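Local coordinates for glycogen synthase (Cyanobacterium sp. CLg1, PDB 6GNF), which belongs to the bacterial glycogen and starch synthase family, glycosyltransferases of the two-lobed GT-B type, and holds ADP and a glycan in this model, at residues A137-A142 and W172-L177; P178-E183 and D215-P220; C25-E30 and T165-N170. All coordinates share one frame; numbering follows the deposited sequence.

Contact 1. Residues A137-A142 and W172-L177. With GLC (alpha-D-glucopyranose), chain D.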
ATOM      1  N   ALA A 137       2.212  -3.024 -19.024  1.00 43.81           N
ATOM      2  CA  ALA A 137       3.294  -3.595 -19.821  1.00 44.21           C
ATOM      3  C   ALA A 137       4.165  -2.471 -20.409  1.00 43.01           C
ATOM      4  O   ALA A 137       5.392  -2.578 -20.447  1.00 44.40           O
ATOM      5  CB  ALA A 137       2.748  -4.473 -20.933  1.00 45.75           C
ATOM      6  N   MET A 138       3.529  -1.406 -20.883  1.00 43.14           N
ATOM      7  CA  MET A 138       4.276  -0.277 -21.438  1.00 43.86           C
ATOM      8  C   MET A 138       5.129   0.429 -20.377  1.00 44.37           C
ATOM      9  O   MET A 138       6.229   0.912 -20.672  1.00 44.38           O
ATOM     10  CB  MET A 138       3.331   0.718 -22.104  1.00 45.43           C
ATOM     11  CG  MET A 138       4.057   1.860 -22.823  1.00 46.40           C
ATOM     12  SD  MET A 138       2.964   2.887 -23.816  1.00 48.86           S
ATOM     13  CE  MET A 138       2.146   3.791 -22.507  1.00 47.63           C
ATOM     14  N   LEU A 139       4.612   0.528 -19.155  1.00 44.43           N
ATOM     15  CA  LEU A 139       5.386   1.097 -18.054  1.00 43.59           C
ATOM     16  C   LEU A 139       6.672   0.318 -17.797  1.00 43.46           C
ATOM     17  O   LEU A 139       7.724   0.923 -17.610  1.00 44.21           O
ATOM     18  CB  LEU A 139       4.551   1.149 -16.769  1.00 43.34           C
ATOM     19  CG  LEU A 139       5.277   1.569 -15.491  1.00 43.12           C
ATOM     20  CD1 LEU A 139       5.909   2.940 -15.643  1.00 42.41           C
ATOM     21  CD2 LEU A 139       4.316   1.561 -14.309  1.00 45.66           C
ATOM     22  N   SER A 140       6.584  -1.014 -17.794  1.00 43.13           N
ATOM     23  CA  SER A 140       7.752  -1.857 -17.525  1.00 44.25           C
ATOM     24  C   SER A 140       8.812  -1.703 -18.610  1.00 43.35           C
ATOM     25  O   SER A 140       9.991  -1.645 -18.311  1.00 43.59           O
ATOM     26  CB  SER A 140       7.338  -3.317 -17.380  1.00 45.91           C
ATOM     27  OG  SER A 140       6.459  -3.435 -16.276  1.00 45.57           O
ATOM     28  N   GLN A 141       8.382  -1.644 -19.864  1.00 44.31           N
ATOM     29  CA  GLN A 141       9.290  -1.407 -20.984  1.00 45.52           C
ATOM     30  C   GLN A 141       9.938  -0.037 -20.908  1.00 44.12           C
ATOM     31  O   GLN A 141      11.120   0.110 -21.198  1.00 44.11           O
ATOM     32  CB  GLN A 141       8.548  -1.496 -22.319  1.00 49.41           C
ATOM     33  CG  GLN A 141       8.018  -2.873 -22.651  1.00 50.17           C
ATOM     34  CD  GLN A 141       7.100  -2.852 -23.854  1.00 52.43           C
ATOM     35  OE1 GLN A 141       7.365  -2.173 -24.849  1.00 56.73           O
ATOM     36  NE2 GLN A 141       6.003  -3.584 -23.769  1.00 55.34           N
ATOM     37  N   ALA A 142       9.143   0.979 -20.594  1.00 42.50           N
ATOM     38  CA  ALA A 142       9.657   2.342 -20.553  1.00 43.58           C
ATOM     39  C   ALA A 142      10.676   2.532 -19.436  1.00 43.80           C
ATOM     40  O   ALA A 142      11.617   3.314 -19.610  1.00 45.32           O
ATOM     41  CB  ALA A 142       8.514   3.336 -20.396  1.00 43.70           C
ATOM     42  N   TRP A 172       2.164  -6.084  -8.693  1.00 46.13           N
ATOM     43  CA  TRP A 172       1.897  -6.786  -9.938  1.00 48.39           C
ATOM     44  C   TRP A 172       2.051  -5.911 -11.182  1.00 46.68           C
ATOM     45  O   TRP A 172       2.384  -6.423 -12.246  1.00 46.44           O
ATOM     46  CB  TRP A 172       0.515  -7.439  -9.912  1.00 49.20           C
ATOM     47  CG  TRP A 172      -0.620  -6.482  -9.982  1.00 50.37           C
ATOM     48  CD1 TRP A 172      -1.298  -5.939  -8.930  1.00 53.17           C
ATOM     49  CD2 TRP A 172      -1.228  -5.954 -11.166  1.00 51.47           C
ATOM     50  NE1 TRP A 172      -2.287  -5.096  -9.385  1.00 52.14           N
ATOM     51  CE2 TRP A 172      -2.266  -5.092 -10.755  1.00 52.17           C
ATOM     52  CE3 TRP A 172      -0.997  -6.124 -12.531  1.00 51.43           C
ATOM     53  CZ2 TRP A 172      -3.073  -4.413 -11.663  1.00 51.82           C
ATOM     54  CZ3 TRP A 172      -1.795  -5.440 -13.430  1.00 51.27           C
ATOM     55  CH2 TRP A 172      -2.821  -4.596 -12.992  1.00 51.57           C
ATOM     56  N   HIS A 173       1.823  -4.606 -11.047  1.00 45.58           N
ATOM     57  CA  HIS A 173       1.821  -3.691 -12.203  1.00 46.31           C
ATOM     58  C   HIS A 173       3.138  -3.697 -12.962  1.00 44.11           C
ATOM     59  O   HIS A 173       3.167  -3.463 -14.173  1.00 41.19           O
ATOM     60  CB  HIS A 173       1.540  -2.245 -11.783  1.00 47.94           C
ATOM     61  CG  HIS A 173       0.423  -2.100 -10.800  1.00 50.88           C
ATOM     62  ND1 HIS A 173       0.638  -2.030  -9.439  1.00 50.31           N
ATOM     63  CD2 HIS A 173      -0.917  -2.008 -10.981  1.00 52.23           C
ATOM     64  CE1 HIS A 173      -0.525  -1.914  -8.824  1.00 52.03           C
ATOM     65  NE2 HIS A 173      -1.484  -1.900  -9.736  1.00 52.56           N
ATOM     66  N   THR A 174       4.225  -3.897 -12.225  1.00 43.87           N
ATOM     67  CA  THR A 174       5.567  -3.856 -12.779  1.00 43.47           C
ATOM     68  C   THR A 174       6.223  -5.238 -12.810  1.00 44.60           C
ATOM     69  O   THR A 174       7.438  -5.353 -13.014  1.00 46.27           O
ATOM     70  CB  THR A 174       6.453  -2.928 -11.937  1.00 43.68           C
ATOM     71  OG1 THR A 174       6.570  -3.466 -10.609  1.00 45.01           O
ATOM     72  CG2 THR A 174       5.857  -1.529 -11.896  1.00 45.17           C
ATOM     73  N   SER A 175       5.436  -6.294 -12.618  1.00 45.95           N
ATOM     74  CA  SER A 175       6.004  -7.628 -12.434  1.00 45.62           C
ATOM     75  C   SER A 175       6.485  -8.294 -13.726  1.00 46.37           C
ATOM     76  O   SER A 175       7.090  -9.348 -13.652  1.00 48.37           O
ATOM     77  CB  SER A 175       5.026  -8.542 -11.683  1.00 46.33           C
ATOM     78  OG  SER A 175       3.837  -8.722 -12.419  1.00 48.78           O
ATOM     79  N   LEU A 176       6.203  -7.702 -14.887  1.00 48.07           N
ATOM     80  CA  LEU A 176       6.758  -8.195 -16.157  1.00 48.10           C
ATOM     81  C   LEU A 176       8.149  -7.622 -16.470  1.00 47.11           C
ATOM     82  O   LEU A 176       8.829  -8.086 -17.378  1.00 49.61           O
ATOM     83  CB  LEU A 176       5.832  -7.877 -17.328  1.00 46.30           C
ATOM     84  CG  LEU A 176       4.423  -8.458 -17.315  1.00 48.15           C
ATOM     85  CD1 LEU A 176       3.664  -7.898 -18.508  1.00 48.65           C
ATOM     86  CD2 LEU A 176       4.424  -9.971 -17.354  1.00 51.20           C
ATOM     87  N   LEU A 177       8.586  -6.617 -15.729  1.00 46.56           N
ATOM     88  CA  LEU A 177       9.887  -5.994 -15.997  1.00 47.13           C
ATOM     89  C   LEU A 177      11.063  -6.993 -16.053  1.00 47.89           C
ATOM     90  O   LEU A 177      11.953  -6.859 -16.895  1.00 48.14           O
ATOM     91  CB  LEU A 177      10.169  -4.880 -14.984  1.00 46.26           C
ATOM     92  CG  LEU A 177      11.480  -4.112 -15.167  1.00 46.46           C
ATOM     93  CD1 LEU A 177      11.311  -2.653 -14.764  1.00 45.90           C
ATOM     94  CD2 LEU A 177      12.616  -4.756 -14.378  1.00 46.28           C
TER
HETATM   95  C1  GLC D   2      -6.529  -1.792  -7.810  1.00 63.66           C
HETATM   96  C2  GLC D   2      -5.076  -2.123  -8.183  1.00 61.89           C
HETATM   97  C3  GLC D   2      -4.282  -2.441  -6.919  1.00 61.77           C
HETATM   98  C4  GLC D   2      -4.387  -1.279  -5.934  1.00 61.78           C
HETATM   99  C5  GLC D   2      -5.867  -1.053  -5.600  1.00 61.14           C
HETATM  100  C6  GLC D   2      -6.113   0.044  -4.553  1.00 60.16           C
HETATM  101  O2  GLC D   2      -5.012  -3.252  -9.063  1.00 56.57           O
HETATM  102  O3  GLC D   2      -2.914  -2.718  -7.216  1.00 56.20           O
HETATM  103  O4  GLC D   2      -3.617  -1.618  -4.775  1.00 59.14           O
HETATM  104  O5  GLC D   2      -6.571  -0.752  -6.817  1.00 62.57           O
HETATM  105  O6  GLC D   2      -5.655   1.332  -4.997  1.00 61.92           O
HETATM  106  O   HOH W   1       4.512  -5.245 -15.691  1.00 52.25           O
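Ser140 meets the bend of residues 172-177 through van der Waals contact and a shared water, with no direct hydrogen bond between the segments. Its OG lies 3.6 Å from Thr174 CA, and its CB is 4.0 Å from Leu177 CB. With OG swung beside its own backbone N (chi1 -62°), the hydroxyl faces water 1, at 2.7 Å from Ser140 OG. That water donates to His173 O and accepts from Leu176 N, so it links the helix to the main chain at two points of the loop, three residues apart. Methyl contacts add to this: Leu139 CD2 sits 4.2 Å from Thr174 CG2, and Ala137 CB touches Leu176 CD1.

A type I turn from Thr174 to Leu177 shapes the bend, and Ser175 OG returns to Trp172 O at 2.7 Å. The indole of the same Trp172 donates through NE1 to O3 of the alpha-D-glucopyranose (3.3 Å), with a weak second bond to O2. The same O3 lies at the edge of the His173 ring, near its plane, 3.0 Å from CE1.

Helix 132-144 thus backs the loop that leads from strand 166-170 into helix 177-186, whose Tyr180 packs on Ala137 and Ser140.

Contact 2. Residues P178-E183 and D215-P220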
ATOM      1  N   PRO A 178      11.090  -7.985 -15.147  1.00 47.69           N
ATOM      2  CA  PRO A 178      12.160  -8.983 -15.222  1.00 47.74           C
ATOM      3  C   PRO A 178      12.150  -9.797 -16.515  1.00 48.49           C
ATOM      4  O   PRO A 178      13.214 -10.175 -17.005  1.00 50.15           O
ATOM      5  CB  PRO A 178      11.887  -9.886 -14.021  1.00 47.90           C
ATOM      6  CG  PRO A 178      11.137  -9.030 -13.064  1.00 48.22           C
ATOM      7  CD  PRO A 178      10.283  -8.146 -13.925  1.00 47.63           C
ATOM      8  N   LEU A 179      10.971 -10.026 -17.081  1.00 47.84           N
ATOM      9  CA  LEU A 179      10.870 -10.756 -18.338  1.00 47.25           C
ATOM     10  C   LEU A 179      11.396  -9.901 -19.481  1.00 47.84           C
ATOM     11  O   LEU A 179      12.156 -10.386 -20.324  1.00 49.92           O
ATOM     12  CB  LEU A 179       9.432 -11.202 -18.625  1.00 47.65           C
ATOM     13  CG  LEU A 179       8.925 -12.387 -17.795  1.00 48.14           C
ATOM     14  CD1 LEU A 179       8.721 -12.015 -16.339  1.00 49.08           C
ATOM     15  CD2 LEU A 179       7.630 -12.932 -18.370  1.00 49.42           C
ATOM     16  N   TYR A 180      10.987  -8.635 -19.527  1.00 45.94           N
ATOM     17  CA  TYR A 180      11.467  -7.721 -20.559  1.00 44.97           C
ATOM     18  C   TYR A 180      12.972  -7.475 -20.441  1.00 46.15           C
ATOM     19  O   TYR A 180      13.664  -7.394 -21.457  1.00 45.99           O
ATOM     20  CB  TYR A 180      10.723  -6.390 -20.514  1.00 43.75           C
ATOM     21  CG  TYR A 180       9.277  -6.482 -20.933  1.00 44.47           C
ATOM     22  CD1 TYR A 180       8.927  -6.964 -22.186  1.00 46.81           C
ATOM     23  CD2 TYR A 180       8.257  -6.073 -20.086  1.00 44.14           C
ATOM     24  CE1 TYR A 180       7.599  -7.048 -22.581  1.00 48.37           C
ATOM     25  CE2 TYR A 180       6.926  -6.152 -20.470  1.00 45.03           C
ATOM     26  CZ  TYR A 180       6.598  -6.642 -21.713  1.00 47.62           C
ATOM     27  OH  TYR A 180       5.277  -6.722 -22.095  1.00 46.79           O
ATOM     28  N   LEU A 181      13.470  -7.379 -19.211  1.00 44.09           N
ATOM     29  CA  LEU A 181      14.908  -7.239 -18.969  1.00 44.51           C
ATOM     30  C   LEU A 181      15.682  -8.359 -19.653  1.00 44.44           C
ATOM     31  O   LEU A 181      16.693  -8.122 -20.315  1.00 46.13           O
ATOM     32  CB  LEU A 181      15.212  -7.267 -17.468  1.00 42.54           C
ATOM     33  CG  LEU A 181      16.686  -7.239 -17.075  1.00 42.75           C
ATOM     34  CD1 LEU A 181      17.361  -5.983 -17.605  1.00 42.94           C
ATOM     35  CD2 LEU A 181      16.852  -7.333 -15.574  1.00 43.21           C
ATOM     36  N   LYS A 182      15.231  -9.589 -19.448  1.00 46.00           N
ATOM     37  CA  LYS A 182      15.868 -10.747 -20.076  1.00 47.14           C
ATOM     38  C   LYS A 182      15.722 -10.752 -21.581  1.00 48.29           C
ATOM     39  O   LYS A 182      16.690 -10.994 -22.303  1.00 48.90           O
ATOM     40  CB  LYS A 182      15.282 -12.039 -19.533  1.00 47.91           C
ATOM     41  CG  LYS A 182      15.716 -12.289 -18.118  1.00 47.69           C
ATOM     42  CD  LYS A 182      15.081 -13.531 -17.546  1.00 49.80           C
ATOM     43  CE  LYS A 182      15.575 -13.719 -16.129  1.00 49.66           C
ATOM     44  NZ  LYS A 182      14.939 -14.903 -15.528  1.00 54.22           N
ATOM     45  N   GLU A 183      14.500 -10.539 -22.053  1.00 48.96           N
ATOM     46  CA  GLU A 183      14.205 -10.734 -23.464  1.00 49.28           C
ATOM     47  C   GLU A 183      14.734  -9.616 -24.347  1.00 49.30           C
ATOM     48  O   GLU A 183      15.361  -9.898 -25.356  1.00 52.25           O
ATOM     49  CB  GLU A 183      12.701 -10.914 -23.676  1.00 48.72           C
ATOM     50  CG  GLU A 183      12.309 -11.318 -25.090  1.00 50.32           C
ATOM     51  CD  GLU A 183      12.972 -12.607 -25.565  1.00 53.26           C
ATOM     52  OE1 GLU A 183      13.368 -13.460 -24.727  1.00 54.08           O
ATOM     53  OE2 GLU A 183      13.084 -12.784 -26.790  1.00 55.24           O
ATOM     54  N   ASP A 215      -0.892 -12.020 -26.460  1.00 52.97           N
ATOM     55  CA  ASP A 215      -0.234 -11.394 -27.604  1.00 54.13           C
ATOM     56  C   ASP A 215       0.099  -9.932 -27.324  1.00 52.11           C
ATOM     57  O   ASP A 215       1.017  -9.382 -27.916  1.00 52.48           O
ATOM     58  CB  ASP A 215      -1.101 -11.503 -28.864  1.00 56.44           C
ATOM     59  CG  ASP A 215      -1.217 -12.925 -29.382  1.00 58.69           C
ATOM     60  OD1 ASP A 215      -0.327 -13.743 -29.081  1.00 58.95           O
ATOM     61  OD2 ASP A 215      -2.193 -13.225 -30.110  1.00 60.75           O
ATOM     62  N   ALA A 216      -0.683  -9.294 -26.458  1.00 50.54           N
ATOM     63  CA  ALA A 216      -0.462  -7.903 -26.114  1.00 50.18           C
ATOM     64  C   ALA A 216       0.815  -7.662 -25.313  1.00 50.47           C
ATOM     65  O   ALA A 216       1.252  -6.516 -25.202  1.00 53.42           O
ATOM     66  CB  ALA A 216      -1.661  -7.357 -25.350  1.00 50.35           C
ATOM     67  N   LEU A 217       1.398  -8.711 -24.745  1.00 50.92           N
ATOM     68  CA  LEU A 217       2.634  -8.574 -23.963  1.00 49.54           C
ATOM     69  C   LEU A 217       3.902  -8.457 -24.812  1.00 49.46           C
ATOM     70  O   LEU A 217       4.924  -8.009 -24.318  1.00 49.96           O
ATOM     71  CB  LEU A 217       2.769  -9.757 -22.997  1.00 50.02           C
ATOM     72  CG  LEU A 217       1.590  -9.945 -22.035  1.00 50.20           C
ATOM     73  CD1 LEU A 217       1.849 -11.112 -21.100  1.00 50.55           C
ATOM     74  CD2 LEU A 217       1.335  -8.673 -21.245  1.00 48.82           C
ATOM     75  N   ASN A 218       3.828  -8.844 -26.082  1.00 52.78           N
ATOM     76  CA  ASN A 218       5.004  -8.909 -26.964  1.00 55.58           C
ATOM     77  C   ASN A 218       6.166  -9.674 -26.361  1.00 54.90           C
ATOM     78  O   ASN A 218       7.303  -9.178 -26.349  1.00 51.80           O
ATOM     79  CB  ASN A 218       5.477  -7.512 -27.368  1.00 56.87           C
ATOM     80  CG  ASN A 218       4.436  -6.759 -28.155  1.00 59.02           C
ATOM     81  OD1 ASN A 218       4.189  -7.045 -29.328  1.00 59.61           O
ATOM     82  ND2 ASN A 218       3.842  -5.761 -27.523  1.00 59.86           N
ATOM     83  N   LEU A 219       5.863 -10.868 -25.864  1.00 54.13           N
ATOM     84  CA  LEU A 219       6.870 -11.766 -25.354  1.00 52.81           C
ATOM     85  C   LEU A 219       6.762 -13.085 -26.091  1.00 54.54           C
ATOM     86  O   LEU A 219       5.658 -13.538 -26.408  1.00 55.83           O
ATOM     87  CB  LEU A 219       6.660 -11.999 -23.868  1.00 52.69           C
ATOM     88  CG  LEU A 219       7.003 -10.842 -22.944  1.00 50.91           C
ATOM     89  CD1 LEU A 219       6.456 -11.114 -21.556  1.00 50.83           C
ATOM     90  CD2 LEU A 219       8.508 -10.618 -22.885  1.00 50.82           C
ATOM     91  N   PRO A 220       7.906 -13.740 -26.321  1.00 52.75           N
ATOM     92  CA  PRO A 220       7.869 -15.038 -26.966  1.00 52.46           C
ATOM     93  C   PRO A 220       7.305 -16.131 -26.058  1.00 53.20           C
ATOM     94  O   PRO A 220       7.076 -15.897 -24.871  1.00 54.17           O
ATOM     95  CB  PRO A 220       9.332 -15.295 -27.318  1.00 52.69           C
ATOM     96  CG  PRO A 220      10.109 -14.506 -26.330  1.00 52.03           C
ATOM     97  CD  PRO A 220       9.271 -13.331 -25.943  1.00 51.18           C
TER
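The Tyr180 ring is met along its edge by two carbonyls of the opposing loop, Leu217 O and Asn218 O, both near the ring plane. Leu219 CD2 approaches the same ring obliquely, 3.7 Å from Tyr180 CE1, and the two side chains run roughly perpendicular to each other. The Tyr184 ring also meets that of Tyr180.

The phenol end carries the polar link. Tyr180 OH donates to Leu217 O over 2.6 Å, lying in the carbonyl plane on a lone pair, with a C=O...donor angle of 130°. Although the bond from its CA does not aim directly at the loop, the chi1 of -69° places CG beside the backbone N, and the length of the ring then carries the hydroxyl across. A second tyrosine of helix 177-186, Tyr184, uses its OH to bond Asn218 O, so consecutive carbonyls of the loop are held by consecutive helical turns.

Leu219 reaches in between neighbouring side chains of the helix. While CD2 rests by Tyr180, CD1 lies 3.9 Å from Leu179 CD2, and Glu183 CB closes the group at 4.3 Å from Leu219 CD2. At the more open margin, Glu183 and Pro220 come from opposite directions. A bend at chi2 (57°) brings the carboxylate beside the proline ring, with OE2 3.5 Å from Pro220 CG, whereas OE1 has its hydrogen bond with Tyr223 OH.

The chemistry is therefore mixed: leucine methyls fill the interior, and an aromatic hydroxyl bonds a backbone carbonyl of the loop. Such bonding probably helps hold the irregular loop between strand 208-209 and helix 224-227 through its main chain.

Contact 3. Residues C25-E30 and T165-N170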
ATOM      1  N   CYS A  25      16.807   1.546  -8.908  1.00 45.65           N
ATOM      2  CA  CYS A  25      15.738   2.128  -9.704  1.00 45.36           C
ATOM      3  C   CYS A  25      14.400   1.510  -9.289  1.00 45.34           C
ATOM      4  O   CYS A  25      14.158   0.333  -9.560  1.00 46.20           O
ATOM      5  CB  CYS A  25      16.016   1.871 -11.181  1.00 45.19           C
ATOM      6  SG  CYS A  25      14.759   2.529 -12.288  1.00 46.60           S
ATOM      7  N   PHE A  26      13.570   2.287  -8.587  1.00 44.63           N
ATOM      8  CA  PHE A  26      12.248   1.824  -8.129  1.00 44.24           C
ATOM      9  C   PHE A  26      11.237   2.062  -9.226  1.00 43.43           C
ATOM     10  O   PHE A  26      11.173   3.164  -9.788  1.00 45.36           O
ATOM     11  CB  PHE A  26      11.778   2.602  -6.896  1.00 46.40           C
ATOM     12  CG  PHE A  26      12.374   2.122  -5.610  1.00 47.22           C
ATOM     13  CD1 PHE A  26      13.685   2.406  -5.297  1.00 49.73           C
ATOM     14  CD2 PHE A  26      11.617   1.399  -4.706  1.00 47.49           C
ATOM     15  CE1 PHE A  26      14.241   1.967  -4.103  1.00 51.65           C
ATOM     16  CE2 PHE A  26      12.162   0.958  -3.511  1.00 49.61           C
ATOM     17  CZ  PHE A  26      13.474   1.244  -3.207  1.00 49.79           C
ATOM     18  N   VAL A  27      10.435   1.048  -9.522  1.00 40.45           N
ATOM     19  CA  VAL A  27       9.421   1.179 -10.547  1.00 40.72           C
ATOM     20  C   VAL A  27       8.068   0.902  -9.901  1.00 42.20           C
ATOM     21  O   VAL A  27       7.894  -0.093  -9.210  1.00 41.63           O
ATOM     22  CB  VAL A  27       9.688   0.204 -11.715  1.00 40.65           C
ATOM     23  CG1 VAL A  27       8.780   0.513 -12.893  1.00 40.74           C
ATOM     24  CG2 VAL A  27      11.144   0.297 -12.153  1.00 41.03           C
ATOM     25  N   SER A  28       7.124   1.820 -10.076  1.00 45.11           N
ATOM     26  CA  SER A  28       5.785   1.630  -9.532  1.00 46.03           C
ATOM     27  C   SER A  28       4.763   2.484 -10.242  1.00 44.75           C
ATOM     28  O   SER A  28       5.104   3.380 -10.997  1.00 45.01           O
ATOM     29  CB  SER A  28       5.743   1.939  -8.026  1.00 49.10           C
ATOM     30  OG  SER A  28       5.927   3.289  -7.734  1.00 53.91           O
ATOM     31  N   THR A  29       3.502   2.244  -9.915  1.00 45.54           N
ATOM     32  CA  THR A  29       2.405   3.081 -10.396  1.00 45.92           C
ATOM     33  C   THR A  29       2.185   4.305  -9.515  1.00 45.50           C
ATOM     34  O   THR A  29       1.493   5.218  -9.924  1.00 47.40           O
ATOM     35  CB  THR A  29       1.093   2.284 -10.433  1.00 47.31           C
ATOM     36  OG1 THR A  29       0.954   1.575  -9.192  1.00 47.97           O
ATOM     37  CG2 THR A  29       1.133   1.281 -11.539  1.00 48.37           C
ATOM     38  N   GLU A  30       2.740   4.296  -8.301  1.00 46.88           N
ATOM     39  CA  GLU A  30       2.462   5.337  -7.319  1.00 48.21           C
ATOM     40  C   GLU A  30       3.743   5.839  -6.682  1.00 48.16           C
ATOM     41  O   GLU A  30       4.567   5.040  -6.251  1.00 46.94           O
ATOM     42  CB  GLU A  30       1.605   4.777  -6.188  1.00 49.12           C
ATOM     43  CG  GLU A  30       0.141   4.594  -6.507  1.00 50.91           C
ATOM     44  CD  GLU A  30      -0.645   4.026  -5.330  1.00 51.71           C
ATOM     45  OE1 GLU A  30      -0.350   4.352  -4.151  1.00 50.92           O
ATOM     46  OE2 GLU A  30      -1.573   3.239  -5.608  1.00 49.66           O
ATOM     47  N   THR A 165      22.599  -1.777 -12.338  1.00 52.12           N
ATOM     48  CA  THR A 165      21.415  -1.254 -11.699  1.00 51.91           C
ATOM     49  C   THR A 165      20.581  -2.372 -11.097  1.00 50.11           C
ATOM     50  O   THR A 165      20.491  -3.445 -11.671  1.00 52.35           O
ATOM     51  CB  THR A 165      20.583  -0.476 -12.732  1.00 52.45           C
ATOM     52  OG1 THR A 165      21.334   0.680 -13.125  1.00 53.67           O
ATOM     53  CG2 THR A 165      19.232  -0.057 -12.158  1.00 51.99           C
ATOM     54  N   ILE A 166      20.005  -2.103  -9.928  1.00 49.26           N
ATOM     55  CA  ILE A 166      19.020  -2.973  -9.310  1.00 48.48           C
ATOM     56  C   ILE A 166      17.646  -2.359  -9.553  1.00 47.00           C
ATOM     57  O   ILE A 166      17.356  -1.267  -9.065  1.00 45.80           O
ATOM     58  CB  ILE A 166      19.260  -3.100  -7.793  1.00 49.97           C
ATOM     59  CG1 ILE A 166      20.616  -3.757  -7.524  1.00 51.84           C
ATOM     60  CG2 ILE A 166      18.159  -3.922  -7.129  1.00 51.29           C
ATOM     61  CD1 ILE A 166      21.065  -3.672  -6.085  1.00 53.88           C
ATOM     62  N   PHE A 167      16.797  -3.070 -10.289  1.00 45.40           N
ATOM     63  CA  PHE A 167      15.420  -2.651 -10.496  1.00 44.17           C
ATOM     64  C   PHE A 167      14.539  -3.204  -9.375  1.00 44.74           C
ATOM     65  O   PHE A 167      14.442  -4.415  -9.207  1.00 46.49           O
ATOM     66  CB  PHE A 167      14.896  -3.165 -11.840  1.00 43.01           C
ATOM     67  CG  PHE A 167      15.521  -2.501 -13.037  1.00 42.49           C
ATOM     68  CD1 PHE A 167      15.036  -1.289 -13.508  1.00 42.51           C
ATOM     69  CD2 PHE A 167      16.586  -3.092 -13.701  1.00 42.03           C
ATOM     70  CE1 PHE A 167      15.607  -0.677 -14.608  1.00 43.48           C
ATOM     71  CE2 PHE A 167      17.159  -2.488 -14.799  1.00 42.31           C
ATOM     72  CZ  PHE A 167      16.666  -1.280 -15.257  1.00 43.59           C
ATOM     73  N   VAL A 168      13.876  -2.320  -8.635  1.00 45.00           N
ATOM     74  CA  VAL A 168      12.896  -2.739  -7.633  1.00 45.21           C
ATOM     75  C   VAL A 168      11.492  -2.582  -8.215  1.00 45.55           C
ATOM     76  O   VAL A 168      11.010  -1.467  -8.448  1.00 48.27           O
ATOM     77  CB  VAL A 168      13.029  -1.931  -6.331  1.00 45.28           C
ATOM     78  CG1 VAL A 168      12.038  -2.427  -5.289  1.00 46.14           C
ATOM     79  CG2 VAL A 168      14.440  -2.047  -5.776  1.00 45.31           C
ATOM     80  N   CYS A 169      10.875  -3.719  -8.520  1.00 45.76           N
ATOM     81  CA  CYS A 169       9.548  -3.773  -9.115  1.00 46.81           C
ATOM     82  C   CYS A 169       8.502  -3.890  -8.017  1.00 46.58           C
ATOM     83  O   CYS A 169       8.454  -4.889  -7.302  1.00 48.28           O
ATOM     84  CB  CYS A 169       9.458  -4.985 -10.035  1.00 49.12           C
ATOM     85  SG  CYS A 169      10.845  -5.051 -11.197  1.00 52.64           S
ATOM     86  N   ASN A 170       7.665  -2.867  -7.906  1.00 44.35           N
ATOM     87  CA  ASN A 170       6.655  -2.819  -6.868  1.00 45.43           C
ATOM     88  C   ASN A 170       5.334  -3.364  -7.372  1.00 45.02           C
ATOM     89  O   ASN A 170       4.772  -2.856  -8.330  1.00 45.95           O
ATOM     90  CB  ASN A 170       6.499  -1.384  -6.370  1.00 44.14           C
ATOM     91  CG  ASN A 170       7.716  -0.917  -5.614  1.00 46.00           C
ATOM     92  OD1 ASN A 170       7.850  -1.154  -4.420  1.00 47.14           O
ATOM     93  ND2 ASN A 170       8.636  -0.262  -6.317  1.00 48.53           N
TER
HETATM   94  O   HOH W   2       3.570  -0.464  -8.691  1.00 49.99           O
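Val27 O is gripped twice by Asn170. Asn170 N donates to Val27 O at 3.1 Å, nearly along the C=O axis, while the side-chain amide adds Asn170 ND2 to Val27 O at 3.0 Å. This second donor stands above the carbonyl plane, 56° out of it, yet the oxygen lies almost within the amide plane. A chi1 of -69° sets the amide beside its own backbone N and folds it back over the neighbouring strand. Its other end is held as well, since OD1 is hydrogen-bonded to His201 NE2, and the two bonds together should fix the amide's rotation.

Three further bonds continue the pairing: Cys25 N to Ile166 O, Val168 N to Cys25 O and Val27 N to Val168 O, the last at 2.8 Å. The strands run parallel at 20°, with their axes 4.6 Å apart. Strands 23-27 and 166-170 are central neighbours in the Rossmann-like sheet of a GT-B lobe, adjacent in space although 134 residues separate the two segments.

Phe26 and Val168 point the same way, toward helix 39-54, and lie side by side. Val168 CB stands over one face of the Phe26 ring in a CH-pi contact, 4.1 Å from the centroid, with Asn170 ND2 at the ring's edge. Toward helix 132-144 the opposite sheet face carries Cys25, Val27 and Phe167. Cys25 SG approaches the Phe167 ring obliquely, 5.0 Å from its centroid, and Thr165 CG2 covers the centre of one ring face.

Beyond the last bridge, water 2 joins the loop after strand 23-27 to the end of strand 166-170, accepting from Thr29 N and donating to Asn170 O at 2.7 Å.

In the fold
The three contacts form a continuous set on one side of the chain's centre, within the starch synthase catalytic domain. Contact 3 lies in the core of the mixed sheet. After strand 166-170 the chain leaves the sheet, runs through the bend of contact 1 and enters helix 177-186, which carries contact 2. Centres of contacts 1 and 3 are about 9 Å apart, as are those of contacts 1 and 2, while contacts 2 and 3 stand about 17 Å apart. Contacts 1 and 3 interleave along the chain; contact 2 follows both segments of each. Strand-to-loop-to-helix continuity thereby links the sheet core, the glycan-binding Trp172 and His173, and the outer loop 215-220.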